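Local coordinates for protein proline dehydrogenase (Deinococcus radiodurans, PDB 4H6Q) that oxidises L-proline to delta-1-pyrroline-5-carboxylate with a bound FAD and passes the electrons on to a quinone, the first step of proline breakdown to glutamate, at residues A58-L63 against N187-K192; D265-L270 against Y275-Y280. One frame throughout, in Å; residues are numbered along the deposited sequence.

Contact 1. Residues A58-L63 against N187-K192; sequences AGNLDL and NIRMVK. With FAD (flavin-adenine dinucleotide), chain C.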
loop_
_atom_site.group_PDB
_atom_site.type_symbol
_atom_site.label_atom_id
_atom_site.label_comp_id
_atom_site.label_asym_id
_atom_site.label_seq_id
_atom_site.Cartn_x
_atom_site.Cartn_y
_atom_site.Cartn_z
ATOM N N ALA A 58 -10.714 -2.262 8.410
ATOM C CA ALA A 58 -9.453 -1.763 8.937
ATOM C C ALA A 58 -8.855 -0.674 8.033
ATOM O O ALA A 58 -9.254 -0.535 6.839
ATOM C CB ALA A 58 -8.449 -2.939 9.102
ATOM N N GLY A 59 -7.918 0.127 8.565
ATOM C CA GLY A 59 -7.290 1.177 7.773
ATOM C C GLY A 59 -5.798 0.907 7.524
ATOM O O GLY A 59 -5.101 0.209 8.278
ATOM N N ASN A 60 -5.315 1.506 6.454
ATOM C CA ASN A 60 -3.913 1.414 6.050
ATOM C C ASN A 60 -3.551 2.850 5.641
ATOM O O ASN A 60 -3.894 3.312 4.529
ATOM C CB ASN A 60 -3.807 0.436 4.856
ATOM C CG ASN A 60 -2.479 0.430 4.195
ATOM O OD1 ASN A 60 -1.492 1.019 4.674
ATOM N ND2 ASN A 60 -2.432 -0.248 3.033
ATOM N N LEU A 61 -2.917 3.599 6.554
ATOM C CA LEU A 61 -2.707 5.052 6.386
ATOM C C LEU A 61 -1.543 5.328 5.432
ATOM O O LEU A 61 -0.509 4.656 5.475
ATOM C CB LEU A 61 -2.435 5.709 7.744
ATOM C CG LEU A 61 -3.682 5.841 8.617
ATOM C CD1 LEU A 61 -3.271 5.887 10.096
ATOM C CD2 LEU A 61 -4.439 7.077 8.176
ATOM N N ASP A 62 -1.673 6.394 4.639
ATOM C CA ASP A 62 -0.576 6.829 3.799
ATOM C C ASP A 62 -0.524 8.332 3.717
ATOM O O ASP A 62 -1.535 8.956 3.382
ATOM C CB ASP A 62 -0.719 6.192 2.414
ATOM C CG ASP A 62 0.264 6.739 1.393
ATOM O OD1 ASP A 62 1.510 6.424 1.445
ATOM O OD2 ASP A 62 -0.180 7.491 0.539
ATOM N N LEU A 63 0.635 8.923 4.022
ATOM C CA LEU A 63 0.873 10.346 3.773
ATOM C C LEU A 63 1.260 10.503 2.322
ATOM O O LEU A 63 2.218 9.876 1.854
ATOM C CB LEU A 63 1.991 10.860 4.678
ATOM C CG LEU A 63 2.456 12.305 4.428
ATOM C CD1 LEU A 63 1.322 13.326 4.676
ATOM C CD2 LEU A 63 3.634 12.629 5.337
ATOM N N ASN A 187 4.824 -10.898 4.477
ATOM C CA ASN A 187 3.503 -10.301 4.206
ATOM C C ASN A 187 3.643 -9.505 2.895
ATOM O O ASN A 187 4.417 -8.531 2.846
ATOM C CB ASN A 187 3.188 -9.376 5.393
ATOM C CG ASN A 187 1.863 -8.656 5.268
ATOM O OD1 ASN A 187 1.609 -8.068 4.215
ATOM N ND2 ASN A 187 1.041 -8.660 6.298
ATOM N N ILE A 188 2.905 -9.919 1.854
ATOM C CA ILE A 188 2.952 -9.232 0.547
ATOM C C ILE A 188 1.558 -8.893 0.062
ATOM O O ILE A 188 0.649 -9.773 0.090
ATOM C CB ILE A 188 3.720 -10.076 -0.503
ATOM C CG1 ILE A 188 5.146 -10.352 -0.039
ATOM C CG2 ILE A 188 3.780 -9.277 -1.833
ATOM C CD1 ILE A 188 6.031 -11.111 -1.068
ATOM N N ARG A 189 1.384 -7.643 -0.382
ATOM C CA ARG A 189 0.189 -7.167 -1.073
ATOM C C ARG A 189 0.353 -7.432 -2.580
ATOM O O ARG A 189 1.356 -7.005 -3.159
ATOM C CB ARG A 189 0.059 -5.666 -0.823
ATOM C CG ARG A 189 -1.197 -5.044 -1.517
ATOM C CD ARG A 189 -1.067 -3.515 -1.680
ATOM N NE ARG A 189 -0.981 -2.892 -0.366
ATOM C CZ ARG A 189 -0.297 -1.774 -0.084
ATOM N NH1 ARG A 189 -0.222 -1.390 1.201
ATOM N NH2 ARG A 189 0.230 -1.036 -1.077
ATOM N N MET A 190 -0.576 -8.152 -3.198
ATOM C CA MET A 190 -0.579 -8.350 -4.646
ATOM C C MET A 190 -1.466 -7.304 -5.281
ATOM O O MET A 190 -2.617 -7.117 -4.835
ATOM C CB MET A 190 -1.092 -9.733 -5.013
ATOM C CG MET A 190 -0.336 -10.875 -4.274
ATOM S SD MET A 190 1.459 -10.703 -4.435
ATOM C CE MET A 190 1.946 -12.108 -3.427
ATOM N N VAL A 191 -0.923 -6.597 -6.295
ATOM C CA VAL A 191 -1.668 -5.553 -7.012
ATOM C C VAL A 191 -1.468 -5.824 -8.496
ATOM O O VAL A 191 -0.571 -6.586 -8.876
ATOM C CB VAL A 191 -1.131 -4.133 -6.666
ATOM C CG1 VAL A 191 -1.198 -3.903 -5.158
ATOM C CG2 VAL A 191 0.302 -3.914 -7.159
ATOM N N LYS A 192 -2.274 -5.194 -9.352
ATOM C CA LYS A 192 -2.054 -5.272 -10.812
ATOM C C LYS A 192 -0.842 -4.432 -11.227
ATOM O O LYS A 192 0.056 -4.949 -11.905
ATOM C CB LYS A 192 -3.335 -4.898 -11.579
ATOM C CG LYS A 192 -4.459 -5.906 -11.360
ATOM C CD LYS A 192 -5.637 -5.649 -12.317
ATOM C CE LYS A 192 -6.832 -6.536 -11.897
ATOM N NZ LYS A 192 -7.860 -6.531 -13.009
HETATM P PA FAD C . -8.902 -2.753 -12.650
HETATM O O1A FAD C . -8.906 -3.962 -13.591
HETATM O O2A FAD C . -8.119 -1.569 -13.050
HETATM O O5B FAD C . -10.263 -2.230 -12.291
HETATM C C5B FAD C . -11.258 -3.118 -11.806
HETATM C C4B FAD C . -12.570 -2.427 -11.496
HETATM O O4B FAD C . -12.405 -1.732 -10.282
HETATM C C3B FAD C . -12.957 -1.375 -12.471
HETATM O O3B FAD C . -13.601 -1.857 -13.639
HETATM C C2B FAD C . -13.811 -0.511 -11.625
HETATM O O2B FAD C . -15.065 -1.101 -11.357
HETATM C C1B FAD C . -13.018 -0.478 -10.358
HETATM N N9A FAD C . -11.994 0.567 -10.326
HETATM C C8A FAD C . -10.619 0.380 -10.195
HETATM N N7A FAD C . -9.962 1.540 -10.192
HETATM C C5A FAD C . -10.924 2.542 -10.287
HETATM C C6A FAD C . -10.868 3.922 -10.340
HETATM N N6A FAD C . -9.627 4.624 -10.257
HETATM N N1A FAD C . -12.021 4.600 -10.456
HETATM C C2A FAD C . -13.216 3.978 -10.522
HETATM N N3A FAD C . -13.332 2.642 -10.484
HETATM C C4A FAD C . -12.213 1.936 -10.357
HETATM N N1 FAD C . -0.012 -0.614 -7.513
HETATM C C2 FAD C . 1.328 -0.389 -7.456
HETATM O O2 FAD C . 1.977 -0.379 -8.596
HETATM N N3 FAD C . 2.001 -0.200 -6.279
HETATM C C4 FAD C . 1.336 -0.220 -5.059
HETATM O O4 FAD C . 2.012 -0.014 -3.911
HETATM C C4X FAD C . -0.110 -0.451 -5.064
HETATM N N5 FAD C . -0.820 -0.483 -3.891
HETATM C C5X FAD C . -2.170 -0.745 -3.973
HETATM C C6 FAD C . -2.924 -0.796 -2.790
HETATM C C7 FAD C . -4.310 -1.093 -2.846
HETATM C C7M FAD C . -5.133 -1.150 -1.561
HETATM C C8 FAD C . -4.910 -1.334 -4.106
HETATM C C8M FAD C . -6.375 -1.659 -4.210
HETATM C C9 FAD C . -4.153 -1.246 -5.285
HETATM C C9A FAD C . -2.800 -0.976 -5.221
HETATM N N10 FAD C . -2.061 -0.930 -6.420
HETATM C C10 FAD C . -0.718 -0.657 -6.347
HETATM C "C1'" FAD C . -2.662 -1.203 -7.716
HETATM C "C2'" FAD C . -3.043 -0.025 -8.557
HETATM O "O2'" FAD C . -3.403 1.009 -7.648
HETATM C "C3'" FAD C . -4.042 -0.758 -9.485
HETATM O "O3'" FAD C . -3.528 -1.160 -10.720
HETATM C "C4'" FAD C . -5.381 -0.160 -9.664
HETATM O "O4'" FAD C . -5.913 -0.087 -8.389
HETATM C "C5'" FAD C . -6.203 -1.073 -10.562
HETATM O "O5'" FAD C . -7.405 -1.367 -9.920
HETATM P P FAD C . -7.980 -2.847 -9.808
HETATM O O1P FAD C . -7.035 -3.991 -9.328
HETATM O O2P FAD C . -9.349 -2.614 -9.115
HETATM O O3P FAD C . -8.465 -3.273 -11.288
#
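Asn60 and Arg189 reach toward each other across the interior of the barrel from strands whose CA atoms come no closer than 11.9 Å, and they meet near the flavin. The approach is between two donors: ND2 of Asn60 lies 3.1 Å from NH1 of Arg189, with the amide and guanidinium planes turned 47° apart, so the pair is close without being hydrogen-bonded. What reconciles them is Ser98, whose OG is hydrogen-bonded both to OD1 of Asn60 and to NH1 of Arg189. The other two nitrogens of the guanidinium have their own partners. NE is hydrogen-bonded to Gln257 OE1, while NH2 forms a salt bridge with Asp137 and also donates to N5 of FAD over 3.1 Å, a bent bond (137°), with N5 lying oblique to the guanidinium. With CG opposite the main-chain nitrogen the arginine leaves its strand toward Asn60, and its CD lies 3.5 Å from C6 of the flavin. A turn at chi3 (-63°) then swings NE and the guanidinium off the line of the chain, bringing NH2 to N5.

Two residues further along, Val191 packs against the middle of the ring system, CG1 lying 3.3 Å from N10 and CG2 3.3 Å from N1. Lys192 then follows the cofactor outward with an extended chain; its NZ is hydrogen-bonded to O1A of the diphosphate at 2.8 Å and forms salt bridges with Asp210 and Asp233.

Every nitrogen of the Arg189 guanidinium is thus engaged, which fixes its rotation at the redox-active edge of the flavin. Arg189 is assigned to the active site by similarity, and a positive group donating to N5 would be expected to make the oxidised flavin a better hydride acceptor and to favour negative charge on the reduced ring.

Contact 2. Residues D265-L270 against Y275-Y280; sequences DLQKQL and YRVRVY. With TFB (tetrahydrofuran-2-carboxylic acid), chain D.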
loop_
_atom_site.group_PDB
_atom_site.type_symbol
_atom_site.label_atom_id
_atom_site.label_comp_id
_atom_site.label_asym_id
_atom_site.label_seq_id
_atom_site.Cartn_x
_atom_site.Cartn_y
_atom_site.Cartn_z
ATOM N N ASP A 265 -19.278 -0.440 -1.624
ATOM C CA ASP A 265 -20.265 -1.519 -1.482
ATOM C C ASP A 265 -19.600 -2.877 -1.241
ATOM O O ASP A 265 -20.024 -3.628 -0.342
ATOM C CB ASP A 265 -21.231 -1.559 -2.676
ATOM C CG ASP A 265 -20.550 -1.743 -4.004
ATOM O OD1 ASP A 265 -21.196 -2.335 -4.899
ATOM O OD2 ASP A 265 -19.385 -1.284 -4.180
ATOM N N LEU A 266 -18.533 -3.160 -2.003
ATOM C CA LEU A 266 -17.794 -4.427 -1.862
ATOM C C LEU A 266 -17.068 -4.445 -0.530
ATOM O O LEU A 266 -17.003 -5.491 0.128
ATOM C CB LEU A 266 -16.789 -4.701 -3.008
ATOM C CG LEU A 266 -17.287 -5.002 -4.403
ATOM C CD1 LEU A 266 -16.034 -5.324 -5.192
ATOM C CD2 LEU A 266 -18.242 -6.208 -4.381
ATOM N N GLN A 267 -16.494 -3.315 -0.133
ATOM C CA GLN A 267 -15.781 -3.231 1.136
ATOM C C GLN A 267 -16.719 -3.678 2.249
ATOM O O GLN A 267 -16.359 -4.505 3.107
ATOM C CB GLN A 267 -15.293 -1.812 1.399
ATOM C CG GLN A 267 -14.242 -1.291 0.414
ATOM C CD GLN A 267 -13.970 0.179 0.553
ATOM O OE1 GLN A 267 -14.224 0.786 1.604
ATOM N NE2 GLN A 267 -13.420 0.789 -0.516
ATOM N N LYS A 268 -17.923 -3.109 2.281
ATOM C CA LYS A 268 -18.893 -3.438 3.317
ATOM C C LYS A 268 -19.394 -4.878 3.235
ATOM O O LYS A 268 -19.540 -5.544 4.283
ATOM C CB LYS A 268 -20.041 -2.434 3.264
ATOM C CG LYS A 268 -19.586 -1.031 3.739
ATOM C CD LYS A 268 -20.764 -0.029 3.662
ATOM C CE LYS A 268 -20.343 1.425 3.954
ATOM N NZ LYS A 268 -21.271 2.411 3.333
ATOM N N GLN A 269 -19.704 -5.359 2.037
ATOM C CA GLN A 269 -20.200 -6.710 1.833
ATOM C C GLN A 269 -19.212 -7.761 2.280
ATOM O O GLN A 269 -19.565 -8.722 2.986
ATOM C CB GLN A 269 -20.584 -6.918 0.363
ATOM C CG GLN A 269 -21.011 -8.408 0.024
ATOM C CD GLN A 269 -20.920 -8.745 -1.504
ATOM O OE1 GLN A 269 -20.871 -7.856 -2.348
ATOM N NE2 GLN A 269 -20.906 -10.045 -1.836
ATOM N N LEU A 270 -17.956 -7.601 1.909
ATOM C CA LEU A 270 -16.916 -8.562 2.298
ATOM C C LEU A 270 -16.747 -8.610 3.813
ATOM O O LEU A 270 -16.634 -9.708 4.406
ATOM C CB LEU A 270 -15.585 -8.192 1.620
ATOM C CG LEU A 270 -15.565 -8.427 0.110
ATOM C CD1 LEU A 270 -14.333 -7.771 -0.527
ATOM C CD2 LEU A 270 -15.592 -9.913 -0.152
ATOM N N TYR A 275 -14.922 -11.727 5.835
ATOM C CA TYR A 275 -13.550 -11.538 5.333
ATOM C C TYR A 275 -12.908 -10.326 5.974
ATOM O O TYR A 275 -13.594 -9.357 6.342
ATOM C CB TYR A 275 -13.561 -11.372 3.807
ATOM C CG TYR A 275 -14.073 -12.602 3.090
ATOM C CD1 TYR A 275 -13.240 -13.730 2.909
ATOM C CD2 TYR A 275 -15.384 -12.683 2.675
ATOM C CE1 TYR A 275 -13.709 -14.844 2.280
ATOM C CE2 TYR A 275 -15.881 -13.817 2.048
ATOM C CZ TYR A 275 -15.059 -14.899 1.853
ATOM O OH TYR A 275 -15.571 -16.029 1.223
ATOM N N ARG A 276 -11.606 -10.348 6.111
ATOM C CA ARG A 276 -10.882 -9.140 6.491
ATOM C C ARG A 276 -10.816 -8.196 5.294
ATOM O O ARG A 276 -10.494 -8.628 4.180
ATOM C CB ARG A 276 -9.452 -9.492 6.885
ATOM C CG ARG A 276 -9.368 -10.258 8.214
ATOM C CD ARG A 276 -7.920 -10.645 8.554
ATOM N NE ARG A 276 -7.896 -11.227 9.911
ATOM C CZ ARG A 276 -6.782 -11.398 10.609
ATOM N NH1 ARG A 276 -5.624 -11.068 10.039
ATOM N NH2 ARG A 276 -6.825 -11.901 11.849
ATOM N N VAL A 277 -11.043 -6.907 5.564
ATOM C CA VAL A 277 -10.931 -5.864 4.552
ATOM C C VAL A 277 -10.132 -4.717 5.166
ATOM O O VAL A 277 -10.408 -4.289 6.290
ATOM C CB VAL A 277 -12.303 -5.323 4.114
ATOM C CG1 VAL A 277 -12.149 -4.229 3.021
ATOM C CG2 VAL A 277 -13.233 -6.441 3.646
ATOM N N ARG A 278 -9.138 -4.197 4.441
ATOM C CA ARG A 278 -8.352 -3.055 4.918
ATOM C C ARG A 278 -8.221 -2.051 3.797
ATOM O O ARG A 278 -7.754 -2.389 2.706
ATOM C CB ARG A 278 -6.963 -3.522 5.384
ATOM C CG ARG A 278 -6.172 -2.382 6.035
ATOM C CD ARG A 278 -4.766 -2.838 6.420
ATOM N NE ARG A 278 -4.708 -3.936 7.412
ATOM C CZ ARG A 278 -4.707 -3.766 8.734
ATOM N NH1 ARG A 278 -4.858 -2.552 9.286
ATOM N NH2 ARG A 278 -4.493 -4.829 9.503
ATOM N N VAL A 279 -8.620 -0.809 4.065
ATOM C CA VAL A 279 -8.682 0.206 3.042
ATOM C C VAL A 279 -7.474 1.114 3.104
ATOM O O VAL A 279 -7.078 1.611 4.183
ATOM C CB VAL A 279 -9.995 1.035 3.183
ATOM C CG1 VAL A 279 -9.961 2.345 2.400
ATOM C CG2 VAL A 279 -11.165 0.173 2.740
ATOM N N TYR A 280 -6.853 1.349 1.921
ATOM C CA TYR A 280 -5.726 2.254 1.773
ATOM C C TYR A 280 -6.265 3.680 1.867
ATOM O O TYR A 280 -7.098 4.099 1.041
ATOM C CB TYR A 280 -5.055 1.954 0.415
ATOM C CG TYR A 280 -3.694 2.580 0.202
ATOM C CD1 TYR A 280 -2.519 1.794 0.240
ATOM C CD2 TYR A 280 -3.551 3.957 -0.119
ATOM C CE1 TYR A 280 -1.268 2.338 0.049
ATOM C CE2 TYR A 280 -2.288 4.527 -0.310
ATOM C CZ TYR A 280 -1.155 3.705 -0.206
ATOM O OH TYR A 280 0.038 4.327 -0.406
HETATM O OA TFB D . 0.234 2.779 -4.676
HETATM C CA TFB D . -0.803 3.168 -5.569
HETATM C C TFB D . -0.672 4.631 -5.937
HETATM O OB TFB D . -1.335 5.072 -6.913
HETATM C CB TFB D . -2.076 2.946 -4.868
HETATM C CG TFB D . -1.705 2.983 -3.458
HETATM C CD TFB D . -0.267 2.655 -3.348
HETATM O OXT TFB D . 0.097 5.432 -5.288
#
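Leu270 and Val277 make the apolar centre of this helix-to-strand packing, with CB of Leu270 3.6 Å from CG2 of Val277. The valine holds CG1 opposite its own backbone nitrogen (chi1 -179°), which leaves CG2 beside that nitrogen and directed at the helix, where it also lies 3.7 Å from the carbonyl O of Gln267. Val279, one step further along the same side of the strand, repeats the conformation: its CG2 meets OE1 of Gln267 at 3.3 Å, the two side chains crossing at about a right angle. Gln267 runs out straight beyond CG, and its NE2 is secured by the carbonyl of Ile262.

Where the chain turns from helix to strand, Tyr275 N donates to Leu270 O over 3.0 Å, the donor nitrogen lying 29° out of the carbonyl plane. The same oxygen sits at the edge of the Tyr275 ring, and CD2 of that ring lies 4.0 Å from CD2 of Leu270. Tyr280 turns to the other side of the strand, into the barrel, where one face of its ring receives CG of the tetrahydrofuroate; OH is hydrogen-bonded to OD2 of Asp137.

The segments 265-270 and 277-280 run nearly antiparallel, at 153°, their axes 9.0 Å apart at closest. This is the returning half of the right-handed beta-alpha-beta unit formed by strand 254-259, helix 264-272 and strand 277-283, the repeating element of a TIM barrel.

Overall arrangement
The two contacts come one after the other along the chain, and their centres lie 13 Å apart. Contact 1 spans the barrel interior near the centre of the molecule; contact 2 packs an outer helix on the barrel wall. They join where strands 58-63 and 277-283, the first and last of the eight, run side by side in parallel: Ala58 O and Val279 N, and Asn60 N and Val279 O, are each 2.9 Å apart, probable hydrogen bonds that close the barrel. Tyr280 packs beside Asn60, CD1 to ND2, so the inward side chains of the two neighbouring strands meet next to the active site while the outer face of strand 277-283 carries the helix.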